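Dual specificity protein phosphatase 15 (Homo sapiens, PDB 1YZ4) removes phosphate from phosphotyrosine, phosphoserine and phosphothreonine in proteins through its catalytic domain and may act on MAPK13, ATF2, ERBB3, PDGFRB and SNX6. Local coordinates at residues H36-H41 and I74-C79. The protein carries 1 engineered substitution. Sequence-based numbering, arbitrary orientation.
Sequences HIISIH and INFIHC. With BOG (octyl beta-D-glucopyranoside), chain C.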
loop_
_atom_site.group_PDB
_atom_site.type_symbol
_atom_site.label_atom_id
_atom_site.label_comp_id
_atom_site.label_asym_id
_atom_site.label_seq_id
_atom_site.Cartn_x
_atom_site.Cartn_y
_atom_site.Cartn_z
ATOM N N HIS A 36 10.269 -4.099 -4.522
ATOM C CA HIS A 36 9.150 -4.910 -4.060
ATOM C C HIS A 36 7.826 -4.338 -4.525
ATOM O O HIS A 36 7.655 -3.126 -4.622
ATOM C CB HIS A 36 9.158 -5.002 -2.535
ATOM C CG HIS A 36 10.341 -5.730 -1.985
ATOM N ND1 HIS A 36 11.616 -5.205 -2.011
ATOM C CD2 HIS A 36 10.450 -6.959 -1.425
ATOM C CE1 HIS A 36 12.458 -6.081 -1.492
ATOM N NE2 HIS A 36 11.776 -7.154 -1.130
ATOM N N ILE A 37 6.884 -5.227 -4.793
ATOM C CA ILE A 37 5.576 -4.820 -5.260
ATOM C C ILE A 37 4.509 -5.720 -4.680
ATOM O O ILE A 37 4.699 -6.929 -4.532
ATOM C CB ILE A 37 5.459 -4.924 -6.805
ATOM C CG1 ILE A 37 6.426 -3.950 -7.489
ATOM C CG2 ILE A 37 4.006 -4.662 -7.237
ATOM C CD1 ILE A 37 6.423 -4.069 -9.038
ATOM N N ILE A 38 3.386 -5.114 -4.334
ATOM C CA ILE A 38 2.258 -5.861 -3.831
ATOM C C ILE A 38 1.218 -5.639 -4.910
ATOM O O ILE A 38 0.837 -4.501 -5.181
ATOM C CB ILE A 38 1.727 -5.298 -2.503
ATOM C CG1 ILE A 38 2.766 -5.487 -1.394
ATOM C CG2 ILE A 38 0.405 -5.987 -2.139
ATOM C CD1 ILE A 38 2.249 -5.091 -0.017
ATOM N N SER A 39 0.798 -6.716 -5.562
ATOM C CA SER A 39 -0.211 -6.606 -6.597
ATOM C C SER A 39 -1.556 -7.056 -6.040
ATOM O O SER A 39 -1.716 -8.204 -5.610
ATOM C CB SER A 39 0.162 -7.467 -7.802
ATOM O OG SER A 39 1.370 -7.017 -8.379
ATOM N N ILE A 40 -2.511 -6.137 -6.033
ATOM C CA ILE A 40 -3.854 -6.423 -5.563
ATOM C C ILE A 40 -4.706 -6.445 -6.823
ATOM O O ILE A 40 -5.254 -5.422 -7.239
ATOM C CB ILE A 40 -4.360 -5.325 -4.612
ATOM C CG1 ILE A 40 -3.298 -5.019 -3.555
ATOM C CG2 ILE A 40 -5.617 -5.792 -3.908
ATOM C CD1 ILE A 40 -3.612 -3.800 -2.717
ATOM N N HIS A 41 -4.793 -7.621 -7.435
ATOM C CA HIS A 41 -5.538 -7.795 -8.673
ATOM C C HIS A 41 -6.241 -9.141 -8.610
ATOM O O HIS A 41 -5.704 -10.085 -8.039
ATOM C CB HIS A 41 -4.557 -7.766 -9.848
ATOM C CG HIS A 41 -5.208 -7.657 -11.188
ATOM N ND1 HIS A 41 -6.090 -6.645 -11.507
ATOM C CD2 HIS A 41 -5.059 -8.396 -12.315
ATOM C CE1 HIS A 41 -6.453 -6.764 -12.773
ATOM N NE2 HIS A 41 -5.841 -7.817 -13.285
ATOM N N ILE A 74 1.477 -5.456 5.561
ATOM C CA ILE A 74 2.246 -4.540 6.382
ATOM C C ILE A 74 3.605 -5.135 6.752
ATOM O O ILE A 74 4.597 -4.416 6.844
ATOM C CB ILE A 74 1.463 -4.169 7.653
ATOM C CG1 ILE A 74 0.266 -3.295 7.264
ATOM C CG2 ILE A 74 2.366 -3.463 8.648
ATOM C CD1 ILE A 74 -0.636 -2.908 8.421
ATOM N N ASN A 75 3.650 -6.448 6.949
ATOM C CA ASN A 75 4.899 -7.103 7.302
ATOM C C ASN A 75 5.823 -7.117 6.105
ATOM O O ASN A 75 7.029 -6.923 6.238
ATOM C CB ASN A 75 4.633 -8.522 7.803
ATOM C CG ASN A 75 4.379 -8.567 9.306
ATOM O OD1 ASN A 75 5.311 -8.675 10.101
ATOM N ND2 ASN A 75 3.114 -8.458 9.699
ATOM N N PHE A 76 5.240 -7.336 4.932
ATOM C CA PHE A 76 5.987 -7.359 3.681
ATOM C C PHE A 76 6.623 -5.977 3.473
ATOM O O PHE A 76 7.838 -5.849 3.308
ATOM C CB PHE A 76 5.028 -7.679 2.532
ATOM C CG PHE A 76 5.694 -7.818 1.187
ATOM C CD1 PHE A 76 6.410 -8.967 0.862
ATOM C CD2 PHE A 76 5.553 -6.824 0.227
ATOM C CE1 PHE A 76 6.969 -9.131 -0.409
ATOM C CE2 PHE A 76 6.109 -6.973 -1.052
ATOM C CZ PHE A 76 6.816 -8.129 -1.372
ATOM N N ILE A 77 5.786 -4.944 3.498
ATOM C CA ILE A 77 6.251 -3.573 3.308
ATOM C C ILE A 77 7.339 -3.155 4.291
ATOM O O ILE A 77 8.365 -2.598 3.896
ATOM C CB ILE A 77 5.080 -2.577 3.424
ATOM C CG1 ILE A 77 4.140 -2.753 2.224
ATOM C CG2 ILE A 77 5.611 -1.139 3.501
ATOM C CD1 ILE A 77 2.779 -2.095 2.401
ATOM N N HIS A 78 7.107 -3.420 5.570
ATOM C CA HIS A 78 8.061 -3.049 6.601
ATOM C C HIS A 78 9.416 -3.713 6.374
ATOM O O HIS A 78 10.453 -3.043 6.378
ATOM C CB HIS A 78 7.514 -3.425 7.972
ATOM C CG HIS A 78 8.015 -2.554 9.078
ATOM N ND1 HIS A 78 7.813 -1.190 9.100
ATOM C CD2 HIS A 78 8.691 -2.851 10.212
ATOM C CE1 HIS A 78 8.340 -0.686 10.199
ATOM N NE2 HIS A 78 8.880 -1.674 10.893
ATOM N N CYS A 79 9.402 -5.026 6.167
ATOM C CA CYS A 79 10.632 -5.773 5.934
ATOM C C CYS A 79 11.397 -5.138 4.775
ATOM O O CYS A 79 12.613 -4.919 4.855
ATOM C CB CYS A 79 10.317 -7.237 5.609
ATOM S SG CYS A 79 11.748 -8.200 5.039
HETATM C C1 BOG C . -10.997 -3.803 -14.936
HETATM O O1 BOG C . -11.885 -3.576 -16.036
HETATM C C2 BOG C . -11.592 -3.157 -13.652
HETATM O O2 BOG C . -11.746 -1.762 -13.838
HETATM C C3 BOG C . -10.652 -3.418 -12.471
HETATM O O3 BOG C . -11.191 -2.853 -11.292
HETATM C C4 BOG C . -10.510 -4.925 -12.298
HETATM O O4 BOG C . -9.644 -5.189 -11.211
HETATM C C5 BOG C . -9.934 -5.550 -13.600
HETATM O O5 BOG C . -10.822 -5.234 -14.704
HETATM C C6 BOG C . -9.824 -7.067 -13.459
HETATM O O6 BOG C . -9.419 -7.658 -14.683
HETATM C "C1'" BOG C . -11.310 -3.750 -17.339
HETATM C "C2'" BOG C . -11.789 -2.570 -18.158
HETATM C "C3'" BOG C . -10.930 -1.365 -17.837
HETATM C "C4'" BOG C . -11.347 -0.111 -18.585
HETATM C "C5'" BOG C . -10.444 1.077 -18.234
HETATM C "C6'" BOG C . -10.235 1.252 -16.735
HETATM C "C7'" BOG C . -9.331 2.425 -16.456
HETATM C "C8'" BOG C . -9.122 2.589 -14.975
#
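Phe76, on helix 70-82, carries most of the contact with strand 36-40, laying its ring against His36, the carbonyl of Ile37 and Ile38. Its CB bond points toward the strand, and with CG anti to the backbone N (chi1 -176°) the CD2-CE2-CZ side of the ring does the touching. Phe76 CD2 lies 3.5 Å from Ile38 CG1 as the two side chains run past each other in opposite senses. Phe76 CE2 comes to 3.8 Å from Ile37 O, a van der Waals approach to the strand backbone. At the far end of the ring, Phe76 CZ meets His36 CD2 at 3.8 Å, near the imidazole plane. The two rings form an offset edge-to-face pair: the His36 edge is turned to the Phe76 face, with planes at 70° and centroids 5.6 Å apart. Ile77, the next residue, starts away from the strand, but its CG1-CD1 arm turns back to meet Ile38 beside the Phe76 ring. Ile77 CG1 stands 3.8 Å from Ile38 CD1, the two side chains lying roughly perpendicular, so this methyl touches both Phe76 and Ile77 in apolar contact. Helix 70-82 links the parallel strands 52-56 and 87-91 as a beta-alpha-beta crossover on the central sheet of the phosphatase fold, hence its nearly antiparallel run to strand 36-40, 164° between directions and 9.6 Å between axes. Strand 36-40 lies between 87-91, which ends at Ser91, the engineered residue at the predicted phosphocysteine position, and 52-56, which adds Leu54 to the surroundings of Phe76. Ile77 also touches Cys87 and Val89 of strand 87-91 and Tyr105 of helix 97-110, while helix 145-157 packs on Ile74, Asn75 and Cys79.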